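Local atomic coordinates of protein virB8 (Agrobacterium tumefaciens, PDB entry 2CC3), a protein that belongs to a type IV secretion system and is suggested to take part, at the bacterial surface, in directing T-DNA transfer to plant cells. Residues Asn48-Gln51 against Phe52-Pro56. Numbering follows the deposited sequence.
Sequences NYQQ and FFNYP
Backbone N-H groups of Phe52, Phe53 and Asn54 bond to the carbonyl oxygens of Asn48, Tyr49 and Gln50, the i to i+4 pattern of the last turn of an alpha-helix. This is the C-terminal end of helix 43-53 in the periplasmic domain of VirB8, whose family belongs to the NTF2 clan. The Phe53 N to Tyr49 O bond is 2.9 Å long and nearly straight about the hydrogen. Asn54 N still reaches Gln50 O at 2.8 Å, although Asn54 itself has left helical backbone angles.

Tyr49 and Phe53, one turn apart, run alongside each other in the same direction. CG roughly anti to the backbone N in both (chi1 166° and -155°) sends the two rings off the same side of the helix. The rings are tilted 25° to each other and displaced, and their centroids are 5.5 Å apart. The overlap is therefore slight. Tyr49 OH sits over the centre of one Phe53 face, and Tyr49 CE1 comes to 4.1 Å from Phe53 CD1. Phe53 CB in turn lies over the rim of one Tyr49 face. Both residues are buried: Tyr49 also packs on helix 30-39, and Phe53 on Pro61.

Asn54 folds its amide back beside the helix end, with CG anti to its own carbonyl carbon. Asn54 ND2 lies 3.1 Å from Gln50 O, at too poor an angle for a hydrogen bond. It bonds to Tyr34 OH instead, while Gln50 NE2 bonds to Ser38 OG, so both amides tie this end to helix 30-39. Past the last turn a water oxygen lies 2.8 Å from Gln51 O and donates to it and to Asn54 O, joining the two carbonyls.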
loop_
_atom_site.group_PDB
_atom_site.type_symbol
_atom_site.label_atom_id
_atom_site.label_comp_id
_atom_site.label_asym_id
_atom_site.label_seq_id
_atom_site.Cartn_x
_atom_site.Cartn_y
_atom_site.Cartn_z
ATOM N N ASN A 48 -11.936 18.187 0.702
ATOM C CA ASN A 48 -12.983 17.387 1.353
ATOM C C ASN A 48 -12.382 16.312 2.263
ATOM O O ASN A 48 -12.771 16.165 3.419
ATOM C CB ASN A 48 -13.892 16.763 0.296
ATOM C CG ASN A 48 -15.046 15.943 0.893
ATOM O OD1 ASN A 48 -15.176 14.741 0.617
ATOM N ND2 ASN A 48 -15.887 16.590 1.689
ATOM N N TYR A 49 -11.400 15.579 1.757
ATOM C CA TYR A 49 -10.798 14.516 2.554
ATOM C C TYR A 49 -10.070 15.057 3.783
ATOM O O TYR A 49 -10.230 14.530 4.906
ATOM C CB TYR A 49 -9.835 13.672 1.698
ATOM C CG TYR A 49 -8.912 12.767 2.516
ATOM C CD1 TYR A 49 -9.426 11.645 3.197
ATOM C CD2 TYR A 49 -7.528 13.033 2.596
ATOM C CE1 TYR A 49 -8.600 10.806 3.956
ATOM C CE2 TYR A 49 -6.674 12.195 3.351
ATOM C CZ TYR A 49 -7.226 11.087 4.023
ATOM O OH TYR A 49 -6.422 10.259 4.762
ATOM N N GLN A 50 -9.265 16.106 3.565
ATOM C CA GLN A 50 -8.460 16.698 4.625
ATOM C C GLN A 50 -9.271 17.336 5.747
ATOM O O GLN A 50 -8.897 17.215 6.926
ATOM C CB GLN A 50 -7.442 17.686 4.042
ATOM C CG GLN A 50 -6.331 16.985 3.256
ATOM C CD GLN A 50 -5.239 17.911 2.734
ATOM O OE1 GLN A 50 -5.450 19.100 2.543
ATOM N NE2 GLN A 50 -4.060 17.338 2.466
ATOM N N GLN A 51 -10.383 17.985 5.389
ATOM C CA GLN A 51 -11.262 18.626 6.363
ATOM C C GLN A 51 -12.004 17.591 7.210
ATOM O O GLN A 51 -12.307 17.830 8.377
ATOM C CB GLN A 51 -12.254 19.557 5.655
ATOM C CG GLN A 51 -12.557 20.845 6.431
ATOM C CD GLN A 51 -13.470 20.608 7.625
ATOM O OE1 GLN A 51 -14.368 19.753 7.579
ATOM N NE2 GLN A 51 -13.244 21.359 8.701
ATOM N N PHE A 52 -12.292 16.444 6.606
ATOM C CA PHE A 52 -12.893 15.341 7.327
ATOM C C PHE A 52 -11.880 14.658 8.269
ATOM O O PHE A 52 -12.121 14.503 9.472
ATOM C CB PHE A 52 -13.521 14.318 6.367
ATOM C CG PHE A 52 -13.823 13.020 7.028
ATOM C CD1 PHE A 52 -14.819 12.948 7.997
ATOM C CD2 PHE A 52 -13.055 11.890 6.765
ATOM C CE1 PHE A 52 -15.068 11.778 8.655
ATOM C CE2 PHE A 52 -13.311 10.694 7.431
ATOM C CZ PHE A 52 -14.316 10.640 8.367
ATOM N N PHE A 53 -10.739 14.285 7.713
ATOM C CA PHE A 53 -9.707 13.583 8.459
ATOM C C PHE A 53 -9.021 14.390 9.568
ATOM O O PHE A 53 -8.745 13.837 10.650
ATOM C CB PHE A 53 -8.639 13.054 7.502
ATOM C CG PHE A 53 -7.903 11.876 8.033
ATOM C CD1 PHE A 53 -8.511 10.627 8.075
ATOM C CD2 PHE A 53 -6.612 12.011 8.506
ATOM C CE1 PHE A 53 -7.844 9.545 8.570
ATOM C CE2 PHE A 53 -5.929 10.925 9.007
ATOM C CZ PHE A 53 -6.542 9.692 9.046
ATOM N N ASN A 54 -8.718 15.666 9.306
ATOM C CA ASN A 54 -7.926 16.446 10.272
ATOM C C ASN A 54 -8.677 16.849 11.545
ATOM O O ASN A 54 -9.907 16.961 11.540
ATOM C CB ASN A 54 -7.273 17.666 9.598
ATOM C CG ASN A 54 -6.113 17.274 8.703
ATOM O OD1 ASN A 54 -5.349 16.358 9.020
ATOM N ND2 ASN A 54 -5.976 17.957 7.584
ATOM N N TYR A 55 -7.923 17.016 12.637
ATOM C CA TYR A 55 -8.382 17.776 13.806
ATOM C C TYR A 55 -8.642 19.211 13.339
ATOM O O TYR A 55 -7.866 19.739 12.544
ATOM C CB TYR A 55 -7.316 17.797 14.910
ATOM C CG TYR A 55 -6.702 16.454 15.265
ATOM C CD1 TYR A 55 -7.473 15.438 15.828
ATOM C CD2 TYR A 55 -5.338 16.208 15.068
ATOM C CE1 TYR A 55 -6.901 14.200 16.161
ATOM C CE2 TYR A 55 -4.764 14.973 15.390
ATOM C CZ TYR A 55 -5.548 13.980 15.941
ATOM O OH TYR A 55 -5.003 12.755 16.286
ATOM N N PRO A 56 -9.694 19.870 13.872
ATOM C CA PRO A 56 -10.495 19.489 15.036
ATOM C C PRO A 56 -11.819 18.771 14.753
ATOM O O PRO A 56 -12.695 18.777 15.620
ATOM C CB PRO A 56 -10.784 20.840 15.699
ATOM C CG PRO A 56 -10.741 21.853 14.561
ATOM C CD PRO A 56 -10.155 21.159 13.331
HETATM O O HOH W 1 -10.868 18.988 10.503
#